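Putative short-chain dehydrogenase/reductase (Burkholderia xenovorans, PDB 5JY1) binds NAD and is probably an oxidoreductase of the short-chain dehydrogenase/reductase family, perhaps reducing 3-oxoacyl-[acyl-carrier-protein] substrates. Local coordinates at residues A[110-113]-A[114-117]; A[123-126]-A[127-130]; A[137-140]-A[141-144]. One frame throughout, in Å; residues are numbered along the deposited sequence.

Contact 1. Residues A[110-113]-A[114-117]; sequences EKTD and EMLE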
loop_
_atom_site.group_PDB
_atom_site.type_symbol
_atom_site.label_atom_id
_atom_site.label_comp_id
_atom_site.label_asym_id
_atom_site.label_seq_id
_atom_site.Cartn_x
_atom_site.Cartn_y
_atom_site.Cartn_z
ATOM N N GLU A 110 -1.053 22.573 -17.554
ATOM C CA GLU A 110 -2.104 23.272 -18.280
ATOM C C GLU A 110 -3.451 23.271 -17.566
ATOM O O GLU A 110 -4.349 24.019 -17.981
ATOM C CB GLU A 110 -2.263 22.671 -19.683
ATOM C CG GLU A 110 -1.056 22.929 -20.572
ATOM C CD GLU A 110 -1.185 22.296 -21.941
ATOM O OE1 GLU A 110 -2.330 22.098 -22.401
ATOM O OE2 GLU A 110 -0.136 22.002 -22.558
ATOM N N LYS A 111 -3.622 22.455 -16.521
ATOM C CA LYS A 111 -4.785 22.590 -15.653
ATOM C C LYS A 111 -4.822 23.996 -15.069
ATOM O O LYS A 111 -3.784 24.624 -14.835
ATOM C CB LYS A 111 -4.744 21.572 -14.505
ATOM C CG LYS A 111 -4.781 20.102 -14.925
ATOM C CD LYS A 111 -6.192 19.648 -15.283
ATOM C CE LYS A 111 -6.200 18.167 -15.672
ATOM N NZ LYS A 111 -7.591 17.648 -15.861
ATOM N N THR A 112 -6.029 24.506 -14.854
ATOM C CA THR A 112 -6.191 25.806 -14.225
ATOM C C THR A 112 -6.556 25.628 -12.757
ATOM O O THR A 112 -7.031 24.572 -12.336
ATOM C CB THR A 112 -7.266 26.636 -14.936
ATOM O OG1 THR A 112 -8.521 25.939 -14.890
ATOM C CG2 THR A 112 -6.883 26.867 -16.385
ATOM N N ASP A 113 -6.316 26.680 -11.971
ATOM C CA ASP A 113 -6.794 26.670 -10.588
ATOM C C ASP A 113 -8.298 26.444 -10.537
ATOM O O ASP A 113 -8.808 25.783 -9.624
ATOM C CB ASP A 113 -6.438 27.984 -9.889
ATOM C CG ASP A 113 -4.953 28.132 -9.630
ATOM O OD1 ASP A 113 -4.167 27.237 -10.013
ATOM O OD2 ASP A 113 -4.565 29.171 -9.043
ATOM N N GLU A 114 -9.025 26.993 -11.512
ATOM C CA GLU A 114 -10.472 26.827 -11.537
ATOM C C GLU A 114 -10.855 25.358 -11.685
ATOM O O GLU A 114 -11.826 24.897 -11.072
ATOM C CB GLU A 114 -11.066 27.664 -12.669
ATOM C CG GLU A 114 -11.044 29.175 -12.429
ATOM C CD GLU A 114 -9.645 29.794 -12.465
ATOM O OE1 GLU A 114 -8.759 29.286 -13.196
ATOM O OE2 GLU A 114 -9.433 30.800 -11.751
ATOM N N MET A 115 -10.101 24.601 -12.489
ATOM C CA MET A 115 -10.390 23.176 -12.622
ATOM C C MET A 115 -10.179 22.439 -11.304
ATOM O O MET A 115 -11.005 21.601 -10.921
ATOM C CB MET A 115 -9.528 22.549 -13.718
ATOM C CG MET A 115 -9.866 23.021 -15.114
ATOM S SD MET A 115 -8.655 22.447 -16.318
ATOM C CE MET A 115 -8.986 23.572 -17.673
ATOM N N LEU A 116 -9.073 22.723 -10.599
ATOM C CA LEU A 116 -8.841 22.060 -9.316
ATOM C C LEU A 116 -9.919 22.426 -8.302
ATOM O O LEU A 116 -10.414 21.565 -7.565
ATOM C CB LEU A 116 -7.458 22.412 -8.767
ATOM C CG LEU A 116 -7.140 21.789 -7.403
ATOM C CD1 LEU A 116 -7.159 20.266 -7.493
ATOM C CD2 LEU A 116 -5.790 22.265 -6.862
ATOM N N GLU A 117 -10.315 23.700 -8.262
ATOM C CA GLU A 117 -11.387 24.092 -7.354
ATOM C C GLU A 117 -12.679 23.340 -7.661
ATOM O O GLU A 117 -13.359 22.853 -6.749
ATOM C CB GLU A 117 -11.608 25.602 -7.447
ATOM C CG GLU A 117 -12.654 26.134 -6.477
ATOM C CD GLU A 117 -12.765 27.651 -6.515
ATOM O OE1 GLU A 117 -12.052 28.287 -7.322
ATOM O OE2 GLU A 117 -13.568 28.202 -5.734
#
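Thr112 sets its OG1 between its own backbone N and carbonyl carbon (chi1 60°), and Met115 runs back toward it with CG beside the backbone N (chi1 -68°) and the chain beyond extended; these torsions bring hydroxyl and thioether together at the start of helix 113-141. Thr112 is the N-cap residue. Its OG1 accepts from Met115 N at 3.2 Å, with an N-H...O angle of 150°, and the two residues form a capping box. Met115 CG passes equally close to the hydroxyl, and the sulfur lies nearly in line with the Thr112 N-H, a long, weak hydrogen bond of 3.6 Å from Thr112 N to Met115 SD. The methionine chain crosses the threonine obliquely, its CE 4.1 Å from Thr112 CG2. From the other flank Glu114, bent at chi2, folds its carboxylate back until OE1 stands 3.5 Å from Thr112 CB. The regular helical ladder then takes over: Leu116 N donates to Thr112 O at 3.3 Å, and Glu117 N to Asp113 O at 2.9 Å. Lys111 crosses the methionine at about a right angle, its CD 3.9 Å from Met115 SD, and carries its ammonium away to a salt bridge with Asp163 and to the carbonyls of Pro104 and Leu160. Asp113 likewise leads out of the turn: its carboxylate takes the indole N-H groups of Trp128 and Trp129 and the ammonium of Lys75, all three of the second subunit. Chemically, the threonine oxygen satisfies an amide of the first turn, while the carboxylates of Asp113 and Glu114 lie at the helix N-terminus, where their negative charge would be expected to interact favourably with the helix dipole.

Contact 2. Residues A[123-126]-A[127-130]; sequences SLWA and TWWA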
loop_
_atom_site.group_PDB
_atom_site.type_symbol
_atom_site.label_atom_id
_atom_site.label_comp_id
_atom_site.label_asym_id
_atom_site.label_seq_id
_atom_site.Cartn_x
_atom_site.Cartn_y
_atom_site.Cartn_z
ATOM N N SER A 123 -16.054 16.473 -5.935
ATOM C CA SER A 123 -15.641 15.218 -5.323
ATOM C C SER A 123 -15.467 15.362 -3.814
ATOM O O SER A 123 -16.222 14.767 -3.035
ATOM C CB SER A 123 -14.349 14.709 -5.977
ATOM O OG SER A 123 -14.585 14.361 -7.333
ATOM N N LEU A 124 -14.524 16.197 -3.382
ATOM C CA LEU A 124 -14.113 16.152 -1.982
ATOM C C LEU A 124 -15.121 16.847 -1.076
ATOM O O LEU A 124 -15.590 16.255 -0.099
ATOM C CB LEU A 124 -12.721 16.768 -1.824
ATOM C CG LEU A 124 -12.091 16.649 -0.441
ATOM C CD1 LEU A 124 -12.061 15.190 0.002
ATOM C CD2 LEU A 124 -10.678 17.244 -0.455
ATOM N N TRP A 125 -15.452 18.110 -1.365
ATOM C CA TRP A 125 -16.403 18.825 -0.520
ATOM C C TRP A 125 -17.764 18.139 -0.513
ATOM O O TRP A 125 -18.405 18.012 0.542
ATOM C CB TRP A 125 -16.534 20.270 -0.993
ATOM C CG TRP A 125 -15.401 21.142 -0.521
ATOM C CD1 TRP A 125 -14.301 21.528 -1.237
ATOM C CD2 TRP A 125 -15.262 21.724 0.778
ATOM N NE1 TRP A 125 -13.481 22.325 -0.455
ATOM C CE2 TRP A 125 -14.058 22.463 0.782
ATOM C CE3 TRP A 125 -16.052 21.706 1.937
ATOM C CZ2 TRP A 125 -13.624 23.182 1.902
ATOM C CZ3 TRP A 125 -15.618 22.403 3.047
ATOM C CH2 TRP A 125 -14.416 23.140 3.022
ATOM N N ALA A 126 -18.222 17.690 -1.679
ATOM C CA ALA A 126 -19.496 16.977 -1.738
ATOM C C ALA A 126 -19.512 15.784 -0.793
ATOM O O ALA A 126 -20.511 15.540 -0.106
ATOM C CB ALA A 126 -19.768 16.519 -3.167
ATOM N N THR A 127 -18.422 15.006 -0.775
ATOM C CA THR A 127 -18.331 13.853 0.115
ATOM C C THR A 127 -18.302 14.287 1.574
ATOM O O THR A 127 -19.019 13.734 2.413
ATOM C CB THR A 127 -17.084 13.035 -0.240
ATOM O OG1 THR A 127 -17.234 12.489 -1.554
ATOM C CG2 THR A 127 -16.866 11.906 0.743
ATOM N N TRP A 128 -17.473 15.286 1.888
ATOM C CA TRP A 128 -17.399 15.853 3.234
ATOM C C TRP A 128 -18.766 16.301 3.746
ATOM O O TRP A 128 -19.169 15.946 4.860
ATOM C CB TRP A 128 -16.413 17.028 3.202
ATOM C CG TRP A 128 -16.308 17.951 4.412
ATOM C CD1 TRP A 128 -17.017 19.095 4.633
ATOM C CD2 TRP A 128 -15.359 17.858 5.486
ATOM N NE1 TRP A 128 -16.597 19.699 5.797
ATOM C CE2 TRP A 128 -15.576 18.957 6.337
ATOM C CE3 TRP A 128 -14.340 16.952 5.803
ATOM C CZ2 TRP A 128 -14.825 19.167 7.494
ATOM C CZ3 TRP A 128 -13.604 17.156 6.953
ATOM C CH2 TRP A 128 -13.845 18.249 7.784
ATOM N N TRP A 129 -19.489 17.097 2.948
ATOM C CA TRP A 129 -20.784 17.610 3.387
ATOM C C TRP A 129 -21.787 16.480 3.575
ATOM O O TRP A 129 -22.552 16.469 4.547
ATOM C CB TRP A 129 -21.323 18.613 2.369
ATOM C CG TRP A 129 -20.634 19.934 2.368
ATOM C CD1 TRP A 129 -20.141 20.604 3.450
ATOM C CD2 TRP A 129 -20.355 20.749 1.224
ATOM N NE1 TRP A 129 -19.576 21.801 3.047
ATOM C CE2 TRP A 129 -19.694 21.909 1.686
ATOM C CE3 TRP A 129 -20.595 20.608 -0.147
ATOM C CZ2 TRP A 129 -19.277 22.922 0.827
ATOM C CZ3 TRP A 129 -20.180 21.622 -1.002
ATOM C CH2 TRP A 129 -19.528 22.762 -0.509
ATOM N N ALA A 130 -21.808 15.525 2.647
ATOM C CA ALA A 130 -22.796 14.459 2.747
ATOM C C ALA A 130 -22.492 13.535 3.917
ATOM O O ALA A 130 -23.410 13.110 4.626
ATOM C CB ALA A 130 -22.859 13.680 1.435
#
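An aromatic cluster of Trp125, Trp128 and Trp129 rides on the middle of helix 113-141, the long helix that follows the fourth strand of the Rossmann-type sheet. Trp125 meets Trp128 edge-to-face: its six-membered ring turns an edge toward the face of the Trp128 five-membered ring, with centroids 5.2 Å apart and planes at 75°. Trp125 CE3 and Trp128 CD1 are 3.9 Å apart. Against Trp129, one turn on, the rings are inclined at 40°, and Trp125 CE3 approaches Trp129 CZ2 to 3.6 Å. The same Trp129 ring receives a CH-pi contact over its face from Trp125 CB, 4.0 Å from the six-membered centroid. Trp128 keeps CG anti to the backbone N (chi1 170°) whereas Trp129 keeps its own beside it, which sends the two indoles out on different sides of Trp125. Elsewhere on the turn Thr127 OG1 donates to Ser123 O at 2.9 Å; Thr127 N reaches that oxygen from the opposite face of its carbonyl plane, giving Ser123 O two donors. The cluster lies at the interface, the indole N-H groups of Trp128 and Trp129 going to Asp113 of the second subunit. Within the chain, Leu124, Thr127 and Trp128 pack on helix 162-182, Trp129 on helix 75-89, and Ala130 on both helix 75-89 and strand 94-97.

Contact 3. Residues A[137-140]-A[141-144]; sequences PMRE and RRWG. With EDO (1,2-ethanediol), chain I.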
loop_
_atom_site.group_PDB
_atom_site.type_symbol
_atom_site.label_atom_id
_atom_site.label_comp_id
_atom_site.label_asym_id
_atom_site.label_seq_id
_atom_site.Cartn_x
_atom_site.Cartn_y
_atom_site.Cartn_z
ATOM N N PRO A 137 -28.296 11.255 11.526
ATOM C CA PRO A 137 -29.207 10.121 11.757
ATOM C C PRO A 137 -28.490 8.797 11.996
ATOM O O PRO A 137 -29.026 7.948 12.722
ATOM C CB PRO A 137 -30.058 10.084 10.480
ATOM C CG PRO A 137 -29.202 10.737 9.445
ATOM C CD PRO A 137 -28.490 11.831 10.180
ATOM N N MET A 138 -27.305 8.589 11.406
ATOM C CA MET A 138 -26.576 7.341 11.621
ATOM C C MET A 138 -26.097 7.219 13.062
ATOM O O MET A 138 -26.220 6.153 13.678
ATOM C CB MET A 138 -25.383 7.243 10.662
ATOM C CG MET A 138 -25.751 7.051 9.210
ATOM S SD MET A 138 -24.258 7.062 8.200
ATOM C CE MET A 138 -24.938 6.818 6.563
ATOM N N ARG A 139 -25.527 8.299 13.611
ATOM C CA ARG A 139 -25.113 8.278 15.012
ATOM C C ARG A 139 -26.290 7.963 15.926
ATOM O O ARG A 139 -26.172 7.149 16.848
ATOM C CB ARG A 139 -24.496 9.622 15.405
ATOM C CG ARG A 139 -24.223 9.749 16.896
ATOM C CD ARG A 139 -23.607 11.102 17.257
ATOM N NE ARG A 139 -24.476 12.208 16.832
ATOM C CZ ARG A 139 -24.109 13.479 16.761
ATOM N NH1 ARG A 139 -22.882 13.844 17.113
ATOM N NH2 ARG A 139 -24.974 14.393 16.331
ATOM N N GLU A 140 -27.432 8.613 15.697
ATOM C CA GLU A 140 -28.575 8.416 16.578
ATOM C C GLU A 140 -29.021 6.962 16.603
ATOM O O GLU A 140 -29.417 6.440 17.655
ATOM C CB GLU A 140 -29.729 9.310 16.141
ATOM C CG GLU A 140 -30.954 9.129 17.017
ATOM C CD GLU A 140 -32.123 9.956 16.564
ATOM O OE1 GLU A 140 -33.272 9.540 16.850
ATOM O OE2 GLU A 140 -31.890 11.006 15.928
ATOM N N ARG A 141 -28.960 6.292 15.458
ATOM C CA ARG A 141 -29.429 4.919 15.332
ATOM C C ARG A 141 -28.331 3.899 15.580
ATOM O O ARG A 141 -28.616 2.693 15.583
ATOM C CB ARG A 141 -30.038 4.720 13.945
ATOM C CG ARG A 141 -31.349 5.475 13.784
ATOM C CD ARG A 141 -31.718 5.688 12.341
ATOM N NE ARG A 141 -32.987 6.395 12.233
ATOM C CZ ARG A 141 -33.126 7.710 12.407
ATOM N NH1 ARG A 141 -32.068 8.468 12.694
ATOM N NH2 ARG A 141 -34.325 8.271 12.300
ATOM N N ARG A 142 -27.096 4.366 15.796
ATOM C CA ARG A 142 -25.936 3.496 16.011
ATOM C C ARG A 142 -25.807 2.458 14.896
ATOM O O ARG A 142 -25.556 1.277 15.145
ATOM C CB ARG A 142 -26.006 2.824 17.386
ATOM C CG ARG A 142 -26.121 3.799 18.561
ATOM C CD ARG A 142 -24.872 4.651 18.690
ATOM N NE ARG A 142 -24.676 5.206 20.035
ATOM C CZ ARG A 142 -24.812 6.493 20.356
ATOM N NH1 ARG A 142 -25.166 7.381 19.443
ATOM N NH2 ARG A 142 -24.588 6.892 21.599
ATOM N N TRP A 143 -25.973 2.910 13.652
ATOM C CA TRP A 143 -25.822 2.033 12.489
ATOM C C TRP A 143 -25.616 2.906 11.263
ATOM O O TRP A 143 -26.454 3.764 10.967
ATOM C CB TRP A 143 -27.061 1.125 12.310
ATOM C CG TRP A 143 -26.808 -0.161 11.501
ATOM C CD1 TRP A 143 -26.643 -1.421 12.001
ATOM C CD2 TRP A 143 -26.731 -0.290 10.064
ATOM N NE1 TRP A 143 -26.446 -2.320 10.973
ATOM C CE2 TRP A 143 -26.504 -1.656 9.777
ATOM C CE3 TRP A 143 -26.824 0.611 9.000
ATOM C CZ2 TRP A 143 -26.368 -2.137 8.470
ATOM C CZ3 TRP A 143 -26.693 0.140 7.705
ATOM C CH2 TRP A 143 -26.469 -1.231 7.447
ATOM N N GLY A 144 -24.532 2.674 10.527
ATOM C CA GLY A 144 -24.304 3.424 9.309
ATOM C C GLY A 144 -23.332 2.723 8.391
ATOM O O GLY A 144 -22.439 1.997 8.838
HETATM C C1 EDO I . -23.098 17.060 16.687
HETATM O O1 EDO I . -24.505 17.100 16.401
HETATM C C2 EDO I . -22.348 17.351 15.397
HETATM O O2 EDO I . -22.989 16.619 14.340
HETATM O O HOH W 1 -32.156 11.184 13.366
#
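Helix 113-141 ends in a Schellman motif: Arg142 leaves the helix with positive phi (53°), and Trp143 N turns back to bond Met138 O at 3.3 Å. Two arginine side chains fold back onto the same last turn. Arg141, extended from CG to NE, lays its guanidinium beside Pro137 and donates from NH1 to Pro137 O at 3.1 Å, the oxygen lying in the guanidinium plane. Arg141 N reaches that carbonyl from its opposite face. Arg142 bends at chi2 (-65°), which curls its chain round to Arg139 O; Arg142 NH1 bonds this oxygen at 2.8 Å, and Arg142 N also bonds it at 3.1 Å. Both donors stand well out of the carbonyl plane, on opposite faces. Two carbonyls near the helix end, where its dipole is negative, are therefore each gripped by a backbone amide and a guanidinium, whose positive charge should suit the site. Glu140 OE2 is 4.1 Å from Arg141 NH1 and well out of the guanidinium plane, and no N-H points at it; a water links the two, donating to Glu140 OE2 at 2.6 Å and accepting from Arg141 NH1. Arg139 NH2 donates to O1 of an ethanediol, probably from the crystallisation liquor. Deeper in, Met138 extends past Gly144, with SD 3.8 Å from Gly144 CA. Arg142 NE reaches Glu273 O of the second subunit. Gly144 opens strand 144-149 and pairs by backbone bonds with Asn186 and with Thr188 of strand 187-194, so the turn carries the chain from the helix directly into the parallel sheet.

The three contacts follow one another along helix 113-141: contact 1 caps its start, contact 2 lies in its middle and contact 3 closes its end, just before strand 144-149. Centres of contacts 1 and 2 are 18 Å apart, those of contacts 2 and 3 are 19 Å apart, and 37 Å separates the outer two; none touches another within the chain. Across the interface with the second subunit of the four-chain assembly, however, Asp113 of one subunit meets Trp128 and Trp129 of the other, so contacts 1 and 2 share an interface. The side chain of Ser123 lies about 6 Å from the bound NAD, whereas contact 3 is remote from the annotated sites. One helix thus links subunit pairing, the cofactor's surroundings and the central sheet.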